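Local coordinates for uncharacterized protein from DUF364 family (Desulfitobacterium hafniense, PDB 3L5O), which is of unknown function but probably binds an adenosyl-containing ligand and may take part in heavy-metal chelation, at residues A[24-29]-A[225-230]; A[132-137]-A[265-270]; A[162-167]-A[181-186]; A[204-209]-A[213-218]. All coordinates share one frame; numbering follows the deposited sequence.

How the contacts relate
Three of the four contacts involve the mixed, Rossmann-like sheet directly. Contacts 3 and 4 come in series along the chain, their centres about 11 Å apart, and each sets a helical segment against a parallel strand; a salt bridge from Glu181 to Arg204 ties their helices together. Contact 2 brings helix 131-134 to a border strand of the sheet, 263-269, and its span along the chain encloses both. Contact 1 joins the N-terminal helix 22-29 to the connection that follows strand 214-218, about 20 Å from contact 2 between centres, yet Phe229 and Lys270 link the two. The early part of the chain is thus attached to the Rossmann-like part.

Contact 1 of 4, residues A[24-29]-A[225-230]; sequences YDAMIN and APVLFE
The shortest polar bond here runs from the backbone N of Leu228, whose side chain meets Met27, to Ala225 O at 2.8 Å. With Phe229 N to Pro226 O and Glu230 N to Val227 O, it winds residues 226-230 into a 3-10 segment. That turn presents two apolar side chains to helix 22-29. CD2 of Leu228 lies 3.8 Å from CG of Met27, a selenomethionine, and 4.1 Å from its SE. These two side chains cross obliquely, so one leucine methyl meets the selenoether chain at CG and SE. Met27 extends through chi2, and the bend at chi3 (-69°) then turns CE away from the leucine, back toward the ring of Tyr24. Beside this pair, Val227 faces Ala26: its CG2 stands 4.2 Å from Ala26 CB, while CG1 lies 4.2 Å from Ala26 O. Alanine suits this place because its short methyl lets a branched valine come up to the helix. Around the pair, Ala26 also touches His231, Met27 packs on Ile101 of helix 91-105, and Leu228 reaches Leu236 of strand 235-241. No hydrogen bond passes between the two segments. The N-terminal helix is therefore held to the connection before strand 235-241 by apolar packing, without directional bonds from one segment to the other.

Contact 2 of 4, residues A[132-137]-A[265-270]; sequences FIMSQN and KVTIKK. With EDO (1,2-ethanediol), chain G.
Met134, a selenomethionine at the end of helix 131-134, meets strand 263-269, the antiparallel border strand of the Rossmann-like sheet. Lys265, Thr267 and Lys269 all point toward this helix, as expected for every second residue of a strand. The extended chain of Lys265 delivers its NZ to O1 of a bound ethanediol, probably from the crystallisation liquor, at 2.8 Å, and C1 of that molecule lies 3.8 Å from Phe132 CE2. Lys265 also makes a cation-pi interaction with Tyr260. Thr267 reaches tip to tip with Met134, whose SE lies almost equally near CG2 (3.9 Å) and OG1 (4.0 Å) of the threonine, while OG1 has its hydrogen bond with Ser237 OG. Lys269 suits the exposed end of the strand, where its amine has a long, weak ion pair with Glu235. A bend at its last torsion (chi4 69°) turns NZ toward Met134 CE, and the 3.1 Å between these two atoms is short enough to leave their modelled positions doubtful.

Contact 3 of 4, residues A[162-167]-A[181-186]; sequences DLSILE and EFILPE
A beta-alpha layer contact of the Rossmann-like fold brings Ser164 and Leu166 of strand 162-167 against Ile183 and Leu184, where helix 180-183 passes into a 3-10 turn. Two residues apart on the strand, Ser164 and Leu166 project from the same side of the sheet and present a small group followed by a large one. The small one makes room for Ile183, whose CG2 comes within 3.9 Å of both CB and OG of Ser164. CD1 of the same isoleucine lies 4.1 Å from Ser164 CB, so the serine side chain sits over the fork between CG2 and CD1. Ile183 achieves this with CG2 opposite its backbone N (chi1 -70° for CG1) and CG1 running on, extended, to CD1. Next to it, Leu166 and Leu184 meet only by methyls, CD1 of the former 4.2 Å from CD2 of the latter. Leu184 sets out across the approach rather than toward the strand, and its branched end is what comes nearer. The turn itself is closed by Glu186 N, which donates to Ile183 O at 3.1 Å. Strand 162-167 lies between strands 143-147 and 175-176, parallel to both, and Tyr175 of the latter touches Ser164 and Ile183. Leu184 also packs against Leu205 and Leu208 of helix 202-208.

Contact 4 of 4, residues A[204-209]-A[213-218]; sequences RLLELS and RRITLV
Buried packing of a helix end on a strand joins Leu206 and Ser209, at the close of helix 202-208, to Ile215 near the start of strand 214-218. Only a short loop separates the two segments, as the helix completes a beta-alpha-beta crossover between the neighbouring parallel strands 189-193 and 214-218. Ile215 fills the junction with both of its branches. CG2 lies 3.9 Å from Leu206 CD2, whereas CD1 extends to Ser209, 3.7 Å from its CB and 3.3 Å from its backbone O. A beta-branched residue suits this strand position, since its two branches reach two different partners. Ser209 turns its polar end back to the helix: OG donates to Leu205 O at 2.8 Å, from 29° out of the carbonyl plane, satisfying a hydroxyl in a buried setting and leaving the apolar CB toward Ile215. Leu233 packs on both Leu206 and Ile215, Val190 of strand 189-193 touches Ser209, and Leu184, just beyond helix 180-183, lies against Ser209.

Contact 1 of 4, residues A[24-29]-A[225-230]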
loop_
_atom_site.group_PDB
_atom_site.type_symbol
_atom_site.label_atom_id
_atom_site.label_comp_id
_atom_site.label_asym_id
_atom_site.label_seq_id
_atom_site.Cartn_x
_atom_site.Cartn_y
_atom_site.Cartn_z
ATOM N N TYR A 24 5.349 -11.642 0.199
ATOM C CA TYR A 24 4.696 -11.548 1.520
ATOM C C TYR A 24 5.606 -12.051 2.629
ATOM O O TYR A 24 5.743 -11.384 3.650
ATOM C CB TYR A 24 3.355 -12.338 1.562
ATOM C CG TYR A 24 2.290 -11.734 0.675
ATOM C CD1 TYR A 24 2.194 -12.085 -0.667
ATOM C CD2 TYR A 24 1.433 -10.752 1.158
ATOM C CE1 TYR A 24 1.254 -11.491 -1.501
ATOM C CE2 TYR A 24 0.473 -10.168 0.321
ATOM C CZ TYR A 24 0.395 -10.538 -1.006
ATOM O OH TYR A 24 -0.529 -9.948 -1.859
ATOM N N ASP A 25 6.209 -13.222 2.422
ATOM C CA ASP A 25 7.175 -13.813 3.363
ATOM C C ASP A 25 8.389 -12.870 3.586
ATOM O O ASP A 25 8.844 -12.699 4.685
ATOM C CB ASP A 25 7.685 -15.146 2.809
ATOM C CG ASP A 25 6.607 -16.237 2.718
ATOM O OD1 ASP A 25 5.643 -16.230 3.540
ATOM O OD2 ASP A 25 6.718 -17.178 1.866
ATOM N N ALA A 26 8.890 -12.248 2.529
ATOM C CA ALA A 26 9.980 -11.250 2.627
ATOM C C ALA A 26 9.609 -10.093 3.573
ATOM O O ALA A 26 10.416 -9.687 4.397
ATOM C CB ALA A 26 10.305 -10.689 1.228
HETATM N N MSE A 27 8.398 -9.564 3.445
HETATM C CA MSE A 27 7.926 -8.469 4.306
HETATM C C MSE A 27 7.787 -8.916 5.743
HETATM O O MSE A 27 8.250 -8.244 6.665
HETATM C CB MSE A 27 6.576 -7.931 3.843
HETATM C CG MSE A 27 6.610 -7.207 2.547
HETATM SE SE MSE A 27 4.858 -6.401 2.142
HETATM C CE MSE A 27 3.802 -7.753 1.804
ATOM N N ILE A 28 7.167 -10.076 5.936
ATOM C CA ILE A 28 6.883 -10.573 7.295
ATOM C C ILE A 28 8.187 -10.907 8.014
ATOM O O ILE A 28 8.383 -10.562 9.185
ATOM C CB ILE A 28 5.948 -11.830 7.242
ATOM C CG1 ILE A 28 4.555 -11.462 6.707
ATOM C CG2 ILE A 28 5.801 -12.442 8.636
ATOM C CD1 ILE A 28 3.737 -12.679 6.262
ATOM N N ASN A 29 9.091 -11.578 7.308
ATOM C CA ASN A 29 10.299 -12.107 7.940
ATOM C C ASN A 29 11.289 -11.024 8.286
ATOM O O ASN A 29 12.214 -11.273 9.044
ATOM C CB ASN A 29 10.950 -13.184 7.060
ATOM C CG ASN A 29 10.140 -14.431 7.024
ATOM O OD1 ASN A 29 9.510 -14.757 8.026
ATOM N ND2 ASN A 29 10.146 -15.162 5.884
ATOM N N ALA A 225 9.604 -0.635 2.515
ATOM C CA ALA A 225 10.391 -1.822 2.776
ATOM C C ALA A 225 11.270 -2.077 1.550
ATOM O O ALA A 225 10.819 -2.699 0.566
ATOM C CB ALA A 225 9.465 -2.990 2.992
ATOM N N PRO A 226 12.501 -1.570 1.586
ATOM C CA PRO A 226 13.441 -1.728 0.468
ATOM C C PRO A 226 13.630 -3.164 0.005
ATOM O O PRO A 226 14.062 -3.349 -1.116
ATOM C CB PRO A 226 14.753 -1.182 1.023
ATOM C CG PRO A 226 14.367 -0.259 2.123
ATOM C CD PRO A 226 13.076 -0.780 2.689
ATOM N N VAL A 227 13.330 -4.159 0.837
ATOM C CA VAL A 227 13.373 -5.554 0.411
ATOM C C VAL A 227 12.456 -5.788 -0.804
ATOM O O VAL A 227 12.746 -6.603 -1.682
ATOM C CB VAL A 227 13.031 -6.529 1.596
ATOM C CG1 VAL A 227 11.541 -6.531 1.907
ATOM C CG2 VAL A 227 13.530 -7.941 1.318
ATOM N N LEU A 228 11.376 -5.028 -0.889
ATOM C CA LEU A 228 10.497 -5.073 -2.064
ATOM C C LEU A 228 11.205 -4.775 -3.407
ATOM O O LEU A 228 10.766 -5.249 -4.450
ATOM C CB LEU A 228 9.276 -4.159 -1.846
ATOM C CG LEU A 228 8.394 -4.538 -0.634
ATOM C CD1 LEU A 228 7.341 -3.503 -0.315
ATOM C CD2 LEU A 228 7.739 -5.907 -0.799
ATOM N N PHE A 229 12.318 -4.041 -3.383
ATOM C CA PHE A 229 13.067 -3.734 -4.600
ATOM C C PHE A 229 13.796 -4.961 -5.146
ATOM O O PHE A 229 14.261 -4.970 -6.280
ATOM C CB PHE A 229 14.090 -2.620 -4.345
ATOM C CG PHE A 229 13.494 -1.309 -3.885
ATOM C CD1 PHE A 229 12.320 -0.810 -4.441
ATOM C CD2 PHE A 229 14.148 -0.552 -2.917
ATOM C CE1 PHE A 229 11.788 0.395 -4.014
ATOM C CE2 PHE A 229 13.629 0.664 -2.502
ATOM C CZ PHE A 229 12.453 1.133 -3.051
ATOM N N GLU A 230 13.898 -5.981 -4.303
ATOM C CA GLU A 230 14.444 -7.289 -4.653
ATOM C C GLU A 230 13.329 -8.231 -5.123
ATOM O O GLU A 230 13.597 -9.358 -5.531
ATOM C CB GLU A 230 15.208 -7.857 -3.437
ATOM C CG GLU A 230 16.227 -6.870 -2.835
ATOM C CD GLU A 230 16.775 -7.292 -1.457
ATOM O OE1 GLU A 230 16.644 -8.483 -1.075
ATOM O OE2 GLU A 230 17.341 -6.431 -0.735
#

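Contact 2 of 4, residues A[132-137]-A[265-270]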
loop_
_atom_site.group_PDB
_atom_site.type_symbol
_atom_site.label_atom_id
_atom_site.label_comp_id
_atom_site.label_asym_id
_atom_site.label_seq_id
_atom_site.Cartn_x
_atom_site.Cartn_y
_atom_site.Cartn_z
ATOM N N PHE A 132 2.677 10.553 -9.050
ATOM C CA PHE A 132 2.102 10.791 -10.377
ATOM C C PHE A 132 2.626 12.126 -10.895
ATOM O O PHE A 132 3.072 12.224 -12.036
ATOM C CB PHE A 132 0.571 10.747 -10.329
ATOM C CG PHE A 132 0.012 9.406 -9.889
ATOM C CD1 PHE A 132 0.202 8.272 -10.665
ATOM C CD2 PHE A 132 -0.683 9.277 -8.685
ATOM C CE1 PHE A 132 -0.295 7.020 -10.247
ATOM C CE2 PHE A 132 -1.185 8.048 -8.272
ATOM C CZ PHE A 132 -1.004 6.922 -9.058
ATOM N N ILE A 133 2.630 13.128 -10.020
ATOM C CA ILE A 133 3.211 14.437 -10.322
ATOM C C ILE A 133 4.710 14.371 -10.531
ATOM O O ILE A 133 5.228 14.960 -11.477
ATOM C CB ILE A 133 2.859 15.443 -9.219
ATOM C CG1 ILE A 133 1.398 15.875 -9.375
ATOM C CG2 ILE A 133 3.763 16.691 -9.280
ATOM C CD1 ILE A 133 0.762 16.264 -8.073
HETATM N N MSE A 134 5.405 13.663 -9.660
HETATM C CA MSE A 134 6.840 13.445 -9.815
HETATM C C MSE A 134 7.249 12.939 -11.192
HETATM O O MSE A 134 8.326 13.267 -11.665
HETATM C CB MSE A 134 7.316 12.377 -8.841
HETATM C CG MSE A 134 7.572 12.812 -7.426
HETATM SE SE MSE A 134 8.172 11.179 -6.479
HETATM C CE MSE A 134 10.118 11.651 -6.324
ATOM N N SER A 135 6.421 12.090 -11.804
ATOM C CA SER A 135 6.819 11.381 -13.024
ATOM C C SER A 135 6.118 11.861 -14.299
ATOM O O SER A 135 6.115 11.155 -15.299
ATOM C CB SER A 135 6.651 9.864 -12.836
ATOM O OG SER A 135 5.378 9.532 -12.319
ATOM N N GLN A 136 5.574 13.075 -14.284
ATOM C CA GLN A 136 4.898 13.630 -15.460
ATOM C C GLN A 136 5.834 13.769 -16.646
ATOM O O GLN A 136 5.489 13.389 -17.760
ATOM C CB GLN A 136 4.350 15.016 -15.176
ATOM C CG GLN A 136 3.258 15.078 -14.149
ATOM C CD GLN A 136 2.921 16.519 -13.834
ATOM O OE1 GLN A 136 3.371 17.074 -12.824
ATOM N NE2 GLN A 136 2.184 17.146 -14.727
ATOM N N ASN A 137 7.004 14.353 -16.409
ATOM C CA ASN A 137 8.013 14.476 -17.461
ATOM C C ASN A 137 8.451 13.123 -18.027
ATOM O O ASN A 137 8.515 12.932 -19.237
ATOM C CB ASN A 137 9.222 15.261 -16.945
ATOM C CG ASN A 137 8.960 16.749 -16.903
ATOM O OD1 ASN A 137 8.727 17.371 -17.938
ATOM N ND2 ASN A 137 8.980 17.325 -15.708
ATOM N N LYS A 265 3.324 12.351 2.663
ATOM C CA LYS A 265 3.656 11.380 1.633
ATOM C C LYS A 265 5.176 11.206 1.563
ATOM O O LYS A 265 5.920 12.174 1.727
ATOM C CB LYS A 265 3.135 11.831 0.261
ATOM C CG LYS A 265 1.601 11.949 0.167
ATOM C CD LYS A 265 1.148 12.420 -1.200
ATOM C CE LYS A 265 -0.347 12.204 -1.396
ATOM N NZ LYS A 265 -0.869 12.755 -2.676
ATOM N N VAL A 266 5.622 9.980 1.303
ATOM C CA VAL A 266 7.038 9.673 1.148
ATOM C C VAL A 266 7.262 8.623 0.040
ATOM O O VAL A 266 6.519 7.653 -0.082
ATOM C CB VAL A 266 7.661 9.156 2.478
ATOM C CG1 VAL A 266 7.398 10.108 3.631
ATOM C CG2 VAL A 266 7.116 7.821 2.835
ATOM N N THR A 267 8.322 8.805 -0.728
ATOM C CA THR A 267 8.633 7.932 -1.855
ATOM C C THR A 267 10.077 7.426 -1.749
ATOM O O THR A 267 10.987 8.223 -1.526
ATOM C CB THR A 267 8.431 8.721 -3.170
ATOM O OG1 THR A 267 7.036 8.989 -3.371
ATOM C CG2 THR A 267 8.850 7.899 -4.387
ATOM N N ILE A 268 10.294 6.117 -1.857
ATOM C CA ILE A 268 11.651 5.605 -2.045
ATOM C C ILE A 268 11.787 4.912 -3.390
ATOM O O ILE A 268 10.871 4.231 -3.844
ATOM C CB ILE A 268 12.135 4.699 -0.876
ATOM C CG1 ILE A 268 11.060 3.714 -0.418
ATOM C CG2 ILE A 268 12.547 5.559 0.296
ATOM C CD1 ILE A 268 11.539 2.800 0.707
ATOM N N LYS A 269 12.916 5.157 -4.044
ATOM C CA LYS A 269 13.264 4.496 -5.286
ATOM C C LYS A 269 14.389 3.485 -5.082
ATOM O O LYS A 269 15.254 3.646 -4.216
ATOM C CB LYS A 269 13.703 5.516 -6.333
ATOM C CG LYS A 269 12.635 6.517 -6.771
ATOM C CD LYS A 269 13.168 7.342 -7.944
ATOM C CE LYS A 269 12.163 8.361 -8.473
ATOM N NZ LYS A 269 11.925 9.472 -7.514
ATOM N N LYS A 270 14.374 2.451 -5.913
ATOM C CA LYS A 270 15.423 1.438 -5.936
ATOM C C LYS A 270 16.739 2.060 -6.425
ATOM O O LYS A 270 16.772 2.867 -7.366
ATOM C CB LYS A 270 14.995 0.290 -6.849
ATOM C CG LYS A 270 16.040 -0.742 -7.102
ATOM C CD LYS A 270 15.491 -1.865 -7.943
ATOM C CE LYS A 270 16.568 -2.899 -8.208
ATOM N NZ LYS A 270 16.017 -4.275 -8.299
ATOM O OXT LYS A 270 17.822 1.790 -5.898
HETATM C C1 EDO G . -0.627 9.528 -4.852
HETATM O O1 EDO G . 0.008 10.691 -4.362
HETATM C C2 EDO G . -1.818 9.189 -3.986
HETATM O O2 EDO G . -3.004 9.517 -4.684
#

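Contact 3 of 4, residues A[162-167]-A[181-186]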
loop_
_atom_site.group_PDB
_atom_site.type_symbol
_atom_site.label_atom_id
_atom_site.label_comp_id
_atom_site.label_asym_id
_atom_site.label_seq_id
_atom_site.Cartn_x
_atom_site.Cartn_y
_atom_site.Cartn_z
ATOM N N ASP A 162 -0.246 7.854 -22.938
ATOM C CA ASP A 162 -1.209 6.825 -23.298
ATOM C C ASP A 162 -1.555 6.059 -21.998
ATOM O O ASP A 162 -0.867 5.126 -21.591
ATOM C CB ASP A 162 -0.588 5.923 -24.373
ATOM C CG ASP A 162 -1.492 4.771 -24.807
ATOM O OD1 ASP A 162 -2.637 4.657 -24.313
ATOM O OD2 ASP A 162 -1.101 3.917 -25.651
ATOM N N LEU A 163 -2.635 6.488 -21.366
ATOM C CA LEU A 163 -3.024 6.012 -20.036
ATOM C C LEU A 163 -4.110 4.960 -20.101
ATOM O O LEU A 163 -5.124 5.155 -20.790
ATOM C CB LEU A 163 -3.539 7.188 -19.194
ATOM C CG LEU A 163 -4.046 6.886 -17.769
ATOM C CD1 LEU A 163 -2.952 6.399 -16.873
ATOM C CD2 LEU A 163 -4.734 8.128 -17.225
ATOM N N SER A 164 -3.894 3.862 -19.369
ATOM C CA SER A 164 -4.955 2.897 -19.038
ATOM C C SER A 164 -5.108 2.715 -17.533
ATOM O O SER A 164 -4.123 2.395 -16.846
ATOM C CB SER A 164 -4.663 1.544 -19.637
ATOM O OG SER A 164 -4.492 1.614 -21.025
ATOM N N ILE A 165 -6.339 2.899 -17.048
ATOM C CA ILE A 165 -6.719 2.712 -15.644
ATOM C C ILE A 165 -7.518 1.429 -15.561
ATOM O O ILE A 165 -8.406 1.216 -16.377
ATOM C CB ILE A 165 -7.518 3.905 -15.084
ATOM C CG1 ILE A 165 -6.634 5.167 -15.082
ATOM C CG2 ILE A 165 -7.984 3.618 -13.598
ATOM C CD1 ILE A 165 -7.378 6.430 -14.934
ATOM N N LEU A 166 -7.123 0.562 -14.632
ATOM C CA LEU A 166 -7.722 -0.761 -14.382
ATOM C C LEU A 166 -8.203 -0.771 -12.966
ATOM O O LEU A 166 -7.450 -0.405 -12.072
ATOM C CB LEU A 166 -6.683 -1.855 -14.560
ATOM C CG LEU A 166 -6.096 -2.081 -15.955
ATOM C CD1 LEU A 166 -4.811 -1.280 -16.191
ATOM C CD2 LEU A 166 -5.803 -3.508 -16.128
ATOM N N GLU A 167 -9.465 -1.154 -12.750
ATOM C CA GLU A 167 -10.058 -1.252 -11.403
ATOM C C GLU A 167 -10.966 -2.479 -11.286
ATOM O O GLU A 167 -11.497 -2.969 -12.274
ATOM C CB GLU A 167 -10.909 -0.014 -11.120
ATOM C CG GLU A 167 -10.166 1.321 -11.168
ATOM C CD GLU A 167 -11.105 2.513 -11.295
ATOM O OE1 GLU A 167 -11.987 2.473 -12.154
ATOM O OE2 GLU A 167 -10.950 3.502 -10.548
ATOM N N GLU A 181 -4.003 -8.624 -17.885
ATOM C CA GLU A 181 -3.316 -9.629 -18.679
ATOM C C GLU A 181 -3.000 -9.148 -20.101
ATOM O O GLU A 181 -2.011 -9.580 -20.716
ATOM C CB GLU A 181 -4.143 -10.923 -18.752
ATOM C CG GLU A 181 -4.293 -11.675 -17.437
ATOM C CD GLU A 181 -3.053 -12.456 -17.040
ATOM O OE1 GLU A 181 -2.239 -12.789 -17.934
ATOM O OE2 GLU A 181 -2.885 -12.728 -15.840
ATOM N N PHE A 182 -3.867 -8.280 -20.606
ATOM C CA PHE A 182 -3.812 -7.784 -21.959
ATOM C C PHE A 182 -3.022 -6.476 -22.029
ATOM O O PHE A 182 -2.347 -6.225 -22.990
ATOM C CB PHE A 182 -5.234 -7.583 -22.519
ATOM C CG PHE A 182 -6.025 -8.864 -22.658
ATOM C CD1 PHE A 182 -6.606 -9.460 -21.562
ATOM C CD2 PHE A 182 -6.143 -9.492 -23.882
ATOM C CE1 PHE A 182 -7.322 -10.654 -21.690
ATOM C CE2 PHE A 182 -6.866 -10.669 -24.012
ATOM C CZ PHE A 182 -7.457 -11.241 -22.907
ATOM N N ILE A 183 -3.092 -5.649 -20.998
ATOM C CA ILE A 183 -2.597 -4.282 -21.081
ATOM C C ILE A 183 -1.238 -4.102 -20.438
ATOM O O ILE A 183 -0.382 -3.417 -21.014
ATOM C CB ILE A 183 -3.585 -3.289 -20.399
ATOM C CG1 ILE A 183 -4.853 -3.184 -21.228
ATOM C CG2 ILE A 183 -2.940 -1.897 -20.238
ATOM C CD1 ILE A 183 -5.831 -2.279 -20.657
ATOM N N LEU A 184 -1.043 -4.649 -19.228
ATOM C CA LEU A 184 0.176 -4.352 -18.486
ATOM C C LEU A 184 1.477 -4.762 -19.174
ATOM O O LEU A 184 2.463 -4.058 -18.975
ATOM C CB LEU A 184 0.139 -4.891 -17.049
ATOM C CG LEU A 184 -0.955 -4.256 -16.157
ATOM C CD1 LEU A 184 -0.885 -4.789 -14.729
ATOM C CD2 LEU A 184 -0.885 -2.743 -16.161
ATOM N N PRO A 185 1.538 -5.908 -19.871
ATOM C CA PRO A 185 2.755 -6.274 -20.616
ATOM C C PRO A 185 3.190 -5.288 -21.702
ATOM O O PRO A 185 4.371 -5.300 -22.063
ATOM C CB PRO A 185 2.420 -7.668 -21.174
ATOM C CG PRO A 185 1.437 -8.224 -20.193
ATOM C CD PRO A 185 0.552 -7.006 -19.916
ATOM N N GLU A 186 2.279 -4.431 -22.178
ATOM C CA GLU A 186 2.609 -3.376 -23.146
ATOM C C GLU A 186 3.090 -2.068 -22.500
ATOM O O GLU A 186 3.486 -1.145 -23.212
ATOM C CB GLU A 186 1.387 -3.031 -24.009
ATOM C CG GLU A 186 0.676 -4.204 -24.655
ATOM C CD GLU A 186 1.647 -5.224 -25.212
ATOM O OE1 GLU A 186 2.185 -5.021 -26.329
ATOM O OE2 GLU A 186 1.897 -6.226 -24.508
#

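Contact 4 of 4, residues A[204-209]-A[213-218]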
loop_
_atom_site.group_PDB
_atom_site.type_symbol
_atom_site.label_atom_id
_atom_site.label_comp_id
_atom_site.label_asym_id
_atom_site.label_seq_id
_atom_site.Cartn_x
_atom_site.Cartn_y
_atom_site.Cartn_z
ATOM N N ARG A 204 0.849 -11.434 -9.434
ATOM C CA ARG A 204 0.608 -11.613 -10.866
ATOM C C ARG A 204 0.804 -10.276 -11.598
ATOM O O ARG A 204 1.397 -10.219 -12.666
ATOM C CB ARG A 204 -0.783 -12.188 -11.146
ATOM C CG ARG A 204 -1.055 -12.359 -12.656
ATOM C CD ARG A 204 0.014 -13.199 -13.344
ATOM N NE ARG A 204 -0.271 -13.371 -14.759
ATOM C CZ ARG A 204 0.562 -13.951 -15.631
ATOM N NH1 ARG A 204 1.732 -14.396 -15.237
ATOM N NH2 ARG A 204 0.225 -14.034 -16.906
ATOM N N LEU A 205 0.340 -9.191 -10.987
ATOM C CA LEU A 205 0.517 -7.873 -11.562
ATOM C C LEU A 205 1.978 -7.546 -11.779
ATOM O O LEU A 205 2.339 -6.987 -12.807
ATOM C CB LEU A 205 -0.109 -6.795 -10.678
ATOM C CG LEU A 205 -1.631 -6.826 -10.584
ATOM C CD1 LEU A 205 -2.126 -5.767 -9.623
ATOM C CD2 LEU A 205 -2.334 -6.678 -11.935
ATOM N N LEU A 206 2.797 -7.865 -10.792
ATOM C CA LEU A 206 4.257 -7.715 -10.918
ATOM C C LEU A 206 4.850 -8.504 -12.073
ATOM O O LEU A 206 5.696 -7.979 -12.797
ATOM C CB LEU A 206 4.962 -8.063 -9.594
ATOM C CG LEU A 206 4.645 -7.089 -8.430
ATOM C CD1 LEU A 206 5.455 -7.435 -7.193
ATOM C CD2 LEU A 206 4.886 -5.651 -8.857
ATOM N N GLU A 207 4.428 -9.751 -12.250
ATOM C CA GLU A 207 4.898 -10.572 -13.374
ATOM C C GLU A 207 4.438 -10.010 -14.721
ATOM O O GLU A 207 5.211 -9.954 -15.674
ATOM C CB GLU A 207 4.445 -12.022 -13.204
ATOM C CG GLU A 207 4.861 -12.962 -14.334
ATOM C CD GLU A 207 6.333 -13.404 -14.299
ATOM O OE1 GLU A 207 7.114 -12.892 -13.464
ATOM O OE2 GLU A 207 6.703 -14.276 -15.117
ATOM N N LEU A 208 3.194 -9.550 -14.807
ATOM C CA LEU A 208 2.713 -8.943 -16.027
ATOM C C LEU A 208 3.487 -7.676 -16.398
ATOM O O LEU A 208 3.643 -7.369 -17.577
ATOM C CB LEU A 208 1.223 -8.594 -15.882
ATOM C CG LEU A 208 0.311 -9.800 -15.812
ATOM C CD1 LEU A 208 -1.081 -9.368 -15.412
ATOM C CD2 LEU A 208 0.326 -10.492 -17.134
ATOM N N SER A 209 3.932 -6.940 -15.386
ATOM C CA SER A 209 4.565 -5.638 -15.577
ATOM C C SER A 209 6.098 -5.704 -15.602
ATOM O O SER A 209 6.755 -4.677 -15.678
ATOM C CB SER A 209 4.123 -4.703 -14.440
ATOM O OG SER A 209 2.701 -4.688 -14.296
ATOM N N ARG A 213 9.798 -0.068 -17.643
ATOM C CA ARG A 213 10.986 0.627 -17.130
ATOM C C ARG A 213 10.881 0.817 -15.602
ATOM O O ARG A 213 11.874 0.783 -14.888
ATOM C CB ARG A 213 11.197 1.999 -17.804
ATOM C CG ARG A 213 11.020 2.055 -19.327
ATOM C CD ARG A 213 11.548 3.357 -19.980
ATOM N NE ARG A 213 11.060 3.587 -21.351
ATOM N N ARG A 214 9.671 1.031 -15.106
ATOM C CA ARG A 214 9.452 1.171 -13.683
ATOM C C ARG A 214 8.050 0.779 -13.238
ATOM O O ARG A 214 7.053 1.159 -13.892
ATOM C CB ARG A 214 9.707 2.607 -13.272
ATOM C CG ARG A 214 9.625 2.816 -11.766
ATOM C CD ARG A 214 9.513 4.254 -11.402
ATOM N NE ARG A 214 10.740 4.934 -11.772
ATOM C CZ ARG A 214 10.828 6.216 -12.104
ATOM N NH1 ARG A 214 9.747 7.005 -12.119
ATOM N NH2 ARG A 214 12.019 6.717 -12.429
ATOM N N ILE A 215 7.998 0.081 -12.090
ATOM C CA ILE A 215 6.766 -0.289 -11.389
ATOM C C ILE A 215 6.797 0.335 -9.988
ATOM O O ILE A 215 7.781 0.172 -9.247
ATOM C CB ILE A 215 6.615 -1.827 -11.257
ATOM C CG1 ILE A 215 6.790 -2.537 -12.594
ATOM C CG2 ILE A 215 5.206 -2.170 -10.626
ATOM C CD1 ILE A 215 7.133 -4.010 -12.436
ATOM N N THR A 216 5.722 1.043 -9.647
ATOM C CA THR A 216 5.569 1.765 -8.385
ATOM C C THR A 216 4.361 1.242 -7.649
ATOM O O THR A 216 3.314 1.069 -8.268
ATOM C CB THR A 216 5.346 3.261 -8.681
ATOM O OG1 THR A 216 6.451 3.787 -9.430
ATOM C CG2 THR A 216 5.307 4.109 -7.419
ATOM N N LEU A 217 4.512 0.960 -6.352
ATOM C CA LEU A 217 3.400 0.646 -5.427
ATOM C C LEU A 217 3.033 1.905 -4.700
ATOM O O LEU A 217 3.918 2.599 -4.224
ATOM C CB LEU A 217 3.806 -0.430 -4.435
ATOM C CG LEU A 217 2.684 -1.157 -3.697
ATOM C CD1 LEU A 217 1.951 -2.081 -4.614
ATOM C CD2 LEU A 217 3.329 -1.960 -2.534
ATOM N N VAL A 218 1.743 2.257 -4.688
ATOM C CA VAL A 218 1.302 3.581 -4.255
ATOM C C VAL A 218 0.134 3.496 -3.303
ATOM O O VAL A 218 -0.812 2.733 -3.518
ATOM C CB VAL A 218 0.774 4.470 -5.466
ATOM C CG1 VAL A 218 0.390 5.878 -4.994
ATOM C CG2 VAL A 218 1.769 4.554 -6.560
#